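Local coordinates for protein ORF98 PTP-2 (Cydia pomonella granulosis virus, PDB 6I28) that belongs to the dual-specificity phosphatases and probably removes phosphate from tyrosine and serine or threonine residues of proteins, at residues 39-51 and 57-70. Residues are numbered along the deposited sequence; the frame is centred on the assembly and turned at random. Where two conformers were deposited one is given.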
ATOM      1  N   VAL A  39     -14.833   2.976  -0.709  1.00 20.62           N
ATOM      2  CA  VAL A  39     -13.497   2.798  -1.278  1.00 19.43           C
ATOM      3  C   VAL A  39     -13.608   3.023  -2.777  1.00 20.77           C
ATOM      4  O   VAL A  39     -14.366   2.340  -3.445  1.00 25.47           O
ATOM      5  CB  VAL A  39     -12.936   1.394  -0.970  1.00 17.27           C
ATOM      6  CG1 VAL A  39     -11.633   1.153  -1.752  1.00 18.69           C
ATOM      7  CG2 VAL A  39     -12.725   1.239   0.530  1.00 18.53           C
ATOM      8  N   GLY A  40     -12.814   3.939  -3.315  1.00 20.54           N
ATOM      9  CA  GLY A  40     -12.913   4.286  -4.718  1.00 20.63           C
ATOM     10  C   GLY A  40     -11.990   3.514  -5.630  1.00 20.97           C
ATOM     11  O   GLY A  40     -12.220   3.456  -6.850  1.00 26.23           O
ATOM     12  N   CYS A  41     -10.961   2.892  -5.075  1.00 20.51           N
ATOM     13  CA  CYS A  41      -9.901   2.264  -5.855  0.66 22.42           C
ATOM     14  C   CYS A  41      -9.276   1.170  -4.993  1.00 20.70           C
ATOM     15  O   CYS A  41      -9.277   1.235  -3.772  1.00 20.49           O
ATOM     16  CB  CYS A  41      -8.983   3.418  -6.325  0.66 26.98           C
ATOM     17  SG  CYS A  41      -7.328   3.162  -6.538  0.66 28.79           S
ATOM     18  N   VAL A  42      -8.816   0.142  -5.661  1.00 19.48           N
ATOM     19  CA  VAL A  42      -8.246  -1.035  -5.042  1.00 18.05           C
ATOM     20  C   VAL A  42      -6.923  -1.347  -5.721  1.00 17.62           C
ATOM     21  O   VAL A  42      -6.846  -1.397  -6.943  1.00 17.34           O
ATOM     22  CB  VAL A  42      -9.204  -2.230  -5.121  1.00 17.45           C
ATOM     23  CG1 VAL A  42      -8.517  -3.416  -4.513  1.00 19.33           C
ATOM     24  CG2 VAL A  42     -10.524  -1.957  -4.429  1.00 18.19           C
ATOM     25  N   VAL A  43      -5.874  -1.564  -4.932  1.00 14.72           N
ATOM     26  CA  VAL A  43      -4.597  -2.056  -5.435  1.00 14.31           C
ATOM     27  C   VAL A  43      -4.401  -3.456  -4.855  1.00 16.17           C
ATOM     28  O   VAL A  43      -4.199  -3.620  -3.633  1.00 13.44           O
ATOM     29  CB  VAL A  43      -3.415  -1.144  -5.042  1.00 13.62           C
ATOM     30  CG1 VAL A  43      -2.088  -1.686  -5.507  1.00 16.43           C
ATOM     31  CG2 VAL A  43      -3.666   0.242  -5.568  1.00 13.60           C
ATOM     32  N   SER A  44      -4.263  -4.413  -5.706  1.00 15.91           N
ATOM     33  CA  SER A  44      -4.124  -5.828  -5.338  1.00 16.67           C
ATOM     34  C   SER A  44      -2.667  -6.213  -5.560  1.00 18.13           C
ATOM     35  O   SER A  44      -2.178  -6.278  -6.708  1.00 20.51           O
ATOM     36  CB  SER A  44      -5.053  -6.721  -6.172  1.00 17.78           C
ATOM     37  OG  SER A  44      -6.435  -6.486  -5.986  1.00 21.33           O
ATOM     38  N   LEU A  45      -1.968  -6.515  -4.482  1.00 18.84           N
ATOM     39  CA  LEU A  45      -0.569  -6.928  -4.509  1.00 20.28           C
ATOM     40  C   LEU A  45      -0.551  -8.400  -4.096  1.00 22.34           C
ATOM     41  O   LEU A  45      -0.366  -8.754  -2.923  1.00 23.32           O
ATOM     42  CB  LEU A  45       0.221  -6.087  -3.583  1.00 19.47           C
ATOM     43  CG  LEU A  45       0.262  -4.600  -3.887  1.00 21.57           C
ATOM     44  CD1 LEU A  45       1.161  -3.974  -2.817  1.00 21.68           C
ATOM     45  CD2 LEU A  45       0.674  -4.302  -5.245  1.00 24.55           C
ATOM     46  N   ILE A  46      -0.806  -9.273  -5.064  1.00 23.74           N
ATOM     47  CA  ILE A  46      -0.960 -10.696  -4.793  1.00 28.57           C
ATOM     48  C   ILE A  46      -0.254 -11.536  -5.846  1.00 33.70           C
ATOM     49  O   ILE A  46      -0.029 -11.100  -6.975  1.00 34.06           O
ATOM     50  CB  ILE A  46      -2.442 -11.132  -4.695  1.00 28.12           C
ATOM     51  CG1 ILE A  46      -3.168 -10.891  -6.027  1.00 30.50           C
ATOM     52  CG2 ILE A  46      -3.183 -10.339  -3.614  1.00 27.39           C
ATOM     53  CD1 ILE A  46      -4.620 -11.241  -6.037  1.00 31.83           C
ATOM     54  N   ASP A  47       0.077 -12.770  -5.432  1.00 38.58           N
ATOM     55  CA  ASP A  47       0.686 -13.776  -6.300  1.00 44.36           C
ATOM     56  C   ASP A  47      -0.345 -14.786  -6.787  1.00 47.82           C
ATOM     57  O   ASP A  47      -0.008 -15.655  -7.586  1.00 46.59           O
ATOM     58  CB  ASP A  47       1.826 -14.513  -5.527  1.00 48.68           C
ATOM     59  CG  ASP A  47       1.362 -15.161  -4.204  1.00 53.69           C
ATOM     60  OD1 ASP A  47       1.105 -14.418  -3.224  1.00 57.07           O
ATOM     61  OD2 ASP A  47       1.342 -16.435  -4.143  1.00 55.75           O
ATOM     62  N   SER A  48      -1.599 -14.670  -6.334  1.00 52.87           N
ATOM     63  CA  SER A  48      -2.695 -15.527  -6.758  1.00 56.80           C
ATOM     64  C   SER A  48      -3.432 -14.871  -7.924  1.00 56.98           C
ATOM     65  O   SER A  48      -3.048 -13.802  -8.406  1.00 58.25           O
ATOM     66  CB  SER A  48      -3.635 -15.813  -5.583  1.00 59.82           C
ATOM     67  OG  SER A  48      -4.195 -14.648  -4.988  1.00 63.47           O
ATOM     68  N   ASP A  49      -4.503 -15.513  -8.384  1.00 55.06           N
ATOM     69  CA  ASP A  49      -5.269 -15.007  -9.518  1.00 54.99           C
ATOM     70  C   ASP A  49      -6.121 -13.811  -9.102  1.00 51.92           C
ATOM     71  O   ASP A  49      -6.902 -13.913  -8.149  1.00 50.96           O
ATOM     72  CB  ASP A  49      -6.168 -16.112 -10.061  1.00 57.66           C
ATOM     73  CG  ASP A  49      -6.734 -15.796 -11.432  1.00 60.90           C
ATOM     74  OD1 ASP A  49      -6.552 -14.655 -11.925  1.00 62.16           O
ATOM     75  OD2 ASP A  49      -7.371 -16.712 -12.010  1.00 62.36           O
ATOM     76  N   VAL A  50      -5.980 -12.683  -9.830  1.00 49.17           N
ATOM     77  CA  VAL A  50      -6.730 -11.478  -9.486  1.00 44.82           C
ATOM     78  C   VAL A  50      -8.051 -11.293 -10.248  1.00 43.64           C
ATOM     79  O   VAL A  50      -8.923 -10.537  -9.785  1.00 41.87           O
ATOM     80  CB  VAL A  50      -5.890 -10.204  -9.718  1.00 44.71           C
ATOM     81  CG1 VAL A  50      -5.933  -9.755 -11.184  1.00 45.56           C
ATOM     82  CG2 VAL A  50      -6.367  -9.049  -8.813  1.00 42.34           C
ATOM     83  N   ALA A  51      -8.231 -11.974 -11.387  1.00 44.52           N
ATOM     84  CA  ALA A  51      -9.428 -11.755 -12.196  1.00 46.93           C
ATOM     85  C   ALA A  51     -10.724 -11.976 -11.421  1.00 47.36           C
ATOM     86  O   ALA A  51     -11.694 -11.225 -11.646  1.00 46.50           O
ATOM     87  CB  ALA A  51      -9.380 -12.668 -13.427  1.00 48.39           C
ATOM     88  N   LEU A  57     -15.534  -7.207  -7.542  1.00 34.57           N
ATOM     89  CA  LEU A  57     -15.623  -5.798  -7.158  1.00 32.80           C
ATOM     90  C   LEU A  57     -16.226  -4.940  -8.267  1.00 30.87           C
ATOM     91  O   LEU A  57     -16.982  -3.997  -7.998  1.00 30.89           O
ATOM     92  CB  LEU A  57     -14.251  -5.269  -6.808  1.00 31.14           C
ATOM     93  CG  LEU A  57     -13.559  -5.937  -5.614  1.00 31.80           C
ATOM     94  CD1 LEU A  57     -12.321  -5.170  -5.294  1.00 31.56           C
ATOM     95  CD2 LEU A  57     -14.479  -5.946  -4.421  1.00 32.74           C
ATOM     96  N   TYR A  58     -15.886  -5.242  -9.514  1.00 31.86           N
ATOM     97  CA  TYR A  58     -16.476  -4.618 -10.689  1.00 32.94           C
ATOM     98  C   TYR A  58     -16.297  -3.104 -10.686  1.00 30.62           C
ATOM     99  O   TYR A  58     -17.219  -2.347 -10.978  1.00 32.05           O
ATOM    100  CB  TYR A  58     -17.954  -4.969 -10.854  1.00 37.82           C
ATOM    101  CG  TYR A  58     -18.316  -5.077 -12.299  1.00 40.75           C
ATOM    102  CD1 TYR A  58     -18.011  -6.215 -13.022  1.00 42.85           C
ATOM    103  CD2 TYR A  58     -18.954  -4.031 -12.966  1.00 43.45           C
ATOM    104  CE1 TYR A  58     -18.336  -6.316 -14.347  1.00 44.34           C
ATOM    105  CE2 TYR A  58     -19.285  -4.133 -14.295  1.00 45.93           C
ATOM    106  CZ  TYR A  58     -18.975  -5.271 -14.982  1.00 46.70           C
ATOM    107  OH  TYR A  58     -19.330  -5.380 -16.313  1.00 50.41           O
ATOM    108  N   LEU A  59     -15.091  -2.656 -10.401  1.00 28.55           N
ATOM    109  CA  LEU A  59     -14.887  -1.223 -10.327  1.00 26.96           C
ATOM    110  C   LEU A  59     -14.703  -0.684 -11.720  1.00 27.65           C
ATOM    111  O   LEU A  59     -14.413  -1.452 -12.642  1.00 27.68           O
ATOM    112  CB  LEU A  59     -13.686  -0.893  -9.450  1.00 28.11           C
ATOM    113  CG  LEU A  59     -13.800  -1.319  -7.993  1.00 32.35           C
ATOM    114  CD1 LEU A  59     -12.497  -1.411  -7.363  1.00 32.72           C
ATOM    115  CD2 LEU A  59     -14.660  -0.333  -7.212  1.00 33.60           C
ATOM    116  N   PRO A  60     -14.852   0.627 -11.912  1.00 28.32           N
ATOM    117  CA  PRO A  60     -14.709   1.170 -13.282  1.00 27.91           C
ATOM    118  C   PRO A  60     -13.279   0.954 -13.752  1.00 31.36           C
ATOM    119  O   PRO A  60     -12.323   0.803 -12.958  1.00 29.93           O
ATOM    120  CB  PRO A  60     -15.019   2.653 -13.129  1.00 28.31           C
ATOM    121  CG  PRO A  60     -15.979   2.697 -11.864  1.00 27.61           C
ATOM    122  CD  PRO A  60     -15.391   1.613 -10.949  1.00 28.72           C
ATOM    123  N   ASP A  61     -13.137   0.928 -15.065  0.56 34.20           N
ATOM    124  CA  ASP A  61     -11.833   0.798 -15.693  0.56 38.45           C
ATOM    125  C   ASP A  61     -10.868   1.799 -15.086  0.56 38.00           C
ATOM    126  O   ASP A  61     -11.155   3.000 -15.031  0.56 38.41           O
ATOM    127  CB  ASP A  61     -11.937   1.042 -17.200  0.56 41.83           C
ATOM    128  CG  ASP A  61     -12.632  -0.088 -17.933  0.56 45.88           C
ATOM    129  OD1 ASP A  61     -12.538  -1.262 -17.491  0.56 47.77           O
ATOM    130  OD2 ASP A  61     -13.261   0.199 -18.955  0.56 47.27           O
ATOM    131  N   GLY A  62      -9.737   1.305 -14.612  1.00 35.44           N
ATOM    132  CA  GLY A  62      -8.721   2.137 -14.107  1.00 31.85           C
ATOM    133  C   GLY A  62      -8.725   2.261 -12.614  1.00 26.28           C
ATOM    134  O   GLY A  62      -7.752   2.732 -12.054  1.00 28.46           O
ATOM    135  N   ASP A  63      -9.814   1.858 -11.961  1.00 22.38           N
ATOM    136  CA  ASP A  63      -9.908   1.956 -10.509  1.00 20.76           C
ATOM    137  C   ASP A  63      -9.533   0.674  -9.805  1.00 20.20           C
ATOM    138  O   ASP A  63      -9.532   0.648  -8.553  1.00 19.70           O
ATOM    139  CB  ASP A  63     -11.301   2.397 -10.053  1.00 22.81           C
ATOM    140  CG  ASP A  63     -11.617   3.838 -10.423  1.00 25.47           C
ATOM    141  OD1 ASP A  63     -10.683   4.630 -10.680  1.00 25.86           O
ATOM    142  OD2 ASP A  63     -12.808   4.168 -10.514  1.00 27.83           O
ATOM    143  N   HIS A  64      -9.032  -0.314 -10.525  1.00 22.79           N
ATOM    144  CA  HIS A  64      -8.524  -1.536  -9.901  1.00 26.37           C
ATOM    145  C   HIS A  64      -7.222  -1.914 -10.588  1.00 22.68           C
ATOM    146  O   HIS A  64      -7.217  -2.248 -11.776  1.00 24.88           O
ATOM    147  CB  HIS A  64      -9.536  -2.664  -9.985  1.00 33.97           C
ATOM    148  CG  HIS A  64      -9.203  -3.826  -9.109  1.00 41.08           C
ATOM    149  ND1 HIS A  64     -10.128  -4.790  -8.765  1.00 47.00           N
ATOM    150  CD2 HIS A  64      -8.045  -4.172  -8.499  1.00 43.74           C
ATOM    151  CE1 HIS A  64      -9.544  -5.673  -7.973  1.00 55.27           C
ATOM    152  NE2 HIS A  64      -8.281  -5.321  -7.798  1.00 48.05           N
ATOM    153  N   LEU A  65      -6.132  -1.799  -9.856  1.00 23.61           N
ATOM    154  CA  LEU A  65      -4.781  -2.090 -10.282  1.00 22.41           C
ATOM    155  C   LEU A  65      -4.273  -3.349  -9.595  1.00 21.77           C
ATOM    156  O   LEU A  65      -4.411  -3.503  -8.385  1.00 21.49           O
ATOM    157  CB  LEU A  65      -3.859  -0.934  -9.907  1.00 21.09           C
ATOM    158  CG  LEU A  65      -2.379  -0.997 -10.297  1.00 21.65           C
ATOM    159  CD1 LEU A  65      -2.368  -1.176 -11.800  1.00 22.56           C
ATOM    160  CD2 LEU A  65      -1.586   0.227  -9.918  1.00 20.38           C
ATOM    161  N   HIS A  66      -3.598  -4.186 -10.349  1.00 23.90           N
ATOM    162  CA  HIS A  66      -2.975  -5.411  -9.869  1.00 24.99           C
ATOM    163  C   HIS A  66      -1.500  -5.393 -10.233  1.00 24.12           C
ATOM    164  O   HIS A  66      -1.153  -5.136 -11.384  1.00 22.40           O
ATOM    165  CB  HIS A  66      -3.644  -6.647 -10.514  1.00 27.84           C
ATOM    166  CG  HIS A  66      -2.924  -7.933 -10.259  1.00 28.78           C
ATOM    167  ND1 HIS A  66      -2.551  -8.799 -11.269  1.00 30.86           N
ATOM    168  CD2 HIS A  66      -2.487  -8.495  -9.106  1.00 29.13           C
ATOM    169  CE1 HIS A  66      -1.929  -9.845 -10.753  1.00 31.25           C
ATOM    170  NE2 HIS A  66      -1.867  -9.677  -9.443  1.00 29.73           N
ATOM    171  N   VAL A  67      -0.632  -5.710  -9.274  1.00 22.67           N
ATOM    172  CA  VAL A  67       0.745  -6.085  -9.554  1.00 24.54           C
ATOM    173  C   VAL A  67       0.970  -7.496  -9.010  1.00 27.43           C
ATOM    174  O   VAL A  67       0.796  -7.731  -7.802  1.00 28.01           O
ATOM    175  CB  VAL A  67       1.769  -5.114  -8.925  1.00 24.62           C
ATOM    176  CG1 VAL A  67       3.164  -5.648  -9.176  1.00 27.49           C
ATOM    177  CG2 VAL A  67       1.646  -3.719  -9.490  1.00 24.03           C
ATOM    178  N   HIS A  68       1.355  -8.420  -9.881  1.00 30.05           N
ATOM    179  CA  HIS A  68       1.733  -9.751  -9.450  1.00 32.96           C
ATOM    180  C   HIS A  68       3.085  -9.704  -8.751  1.00 33.99           C
ATOM    181  O   HIS A  68       4.108  -9.401  -9.385  1.00 32.46           O
ATOM    182  CB  HIS A  68       1.820 -10.675 -10.652  1.00 37.03           C
ATOM    183  CG  HIS A  68       2.132 -12.088 -10.298  1.00 38.85           C
ATOM    184  ND1 HIS A  68       3.424 -12.544 -10.101  1.00 41.53           N
ATOM    185  CD2 HIS A  68       1.322 -13.160 -10.134  1.00 40.68           C
ATOM    186  CE1 HIS A  68       3.394 -13.832  -9.817  1.00 42.27           C
ATOM    187  NE2 HIS A  68       2.133 -14.233  -9.848  1.00 42.37           N
ATOM    188  N   CYS A  69       3.107 -10.012  -7.460  1.00 37.46           N
ATOM    189  CA  CYS A  69       4.355  -9.959  -6.710  1.00 40.06           C
ATOM    190  C   CYS A  69       4.267 -10.918  -5.537  1.00 44.08           C
ATOM    191  O   CYS A  69       3.212 -11.077  -4.924  1.00 43.09           O
ATOM    192  CB  CYS A  69       4.687  -8.561  -6.165  1.00 37.45           C
ATOM    193  SG  CYS A  69       3.277  -7.752  -5.272  1.00 39.50           S
ATOM    194  N   GLU A  70       5.398 -11.515  -5.216  1.00 47.70           N
ATOM    195  CA  GLU A  70       5.556 -12.420  -4.086  1.00 52.72           C
ATOM    196  C   GLU A  70       6.120 -11.661  -2.891  1.00 56.37           C
ATOM    197  O   GLU A  70       6.637 -10.543  -3.016  1.00 60.79           O
ATOM    198  CB  GLU A  70       6.479 -13.587  -4.458  1.00 51.61           C
ATOM    199  CG  GLU A  70       5.811 -14.547  -5.403  1.00 52.77           C
ATOM    200  CD  GLU A  70       6.792 -15.510  -5.966  1.00 52.67           C
ATOM    201  OE1 GLU A  70       7.716 -15.891  -5.219  1.00 54.13           O
ATOM    202  OE2 GLU A  70       6.663 -15.881  -7.151  1.00 51.64           O
TER
HETATM  203  O   HOH W   1     -14.371   4.059  -8.382  1.00 27.71           O
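Two histidines grip the S44 hydroxyl: OG lies 2.8 Å from H64 NE2, near the plane of that ring, and also hydrogen-bonds to H103 on strand 100-103. H64 reaches it because its ring stands anti to the backbone N (chi1 -167°) and leans back over strand 41-46, while V42 stands alongside, CB over the ring face and CG1 3.8 Å from H64 NE2. The second methyl of V42, CG2, turns to L59 CD1 at 3.6 Å and meets L57 CD1 tip to tip. Beneath these side chains strands 41-46 and 64-68 run parallel, their short axes 12° apart. V42 N gives to D63 O and V42 O takes from L65 N; S44 N gives to L65 O (2.8 Å) and S44 O takes from V67 N.

Farther along the same face, the H66 ring is sandwiched: V50 CB sits over its centre, 3.8 Å from the centroid, and the backbone N of H68, from its own strand, lies over the opposite face toward the rim. At its edge H66 NE2 gives a weak bond of 3.4 Å to I46 O, which also takes a weak one from C69 N. On the other face of these two strands V43, L65, L45 and V67 are aliphatic, with L45 CD2 3.9 Å from V67 CB. At the start of the pair, one water donates to both G40 O and D63 OD2, and D63 OD1 is salt-bridged to K92 and K98.

This beta-alpha-beta unit, linked through helix 51-57, forms one margin of the phosphatase sheet. Past its C-terminal ends, D47 OD1 salt-bridges R110 and C69 O takes a hydrogen bond from it, holding the arginine of the HCxxGxxR motif, which probably binds phosphate as in relatives. H103 opens that motif, and one hydroxyl, S44 OG, ties it to H64 across strand 41-46.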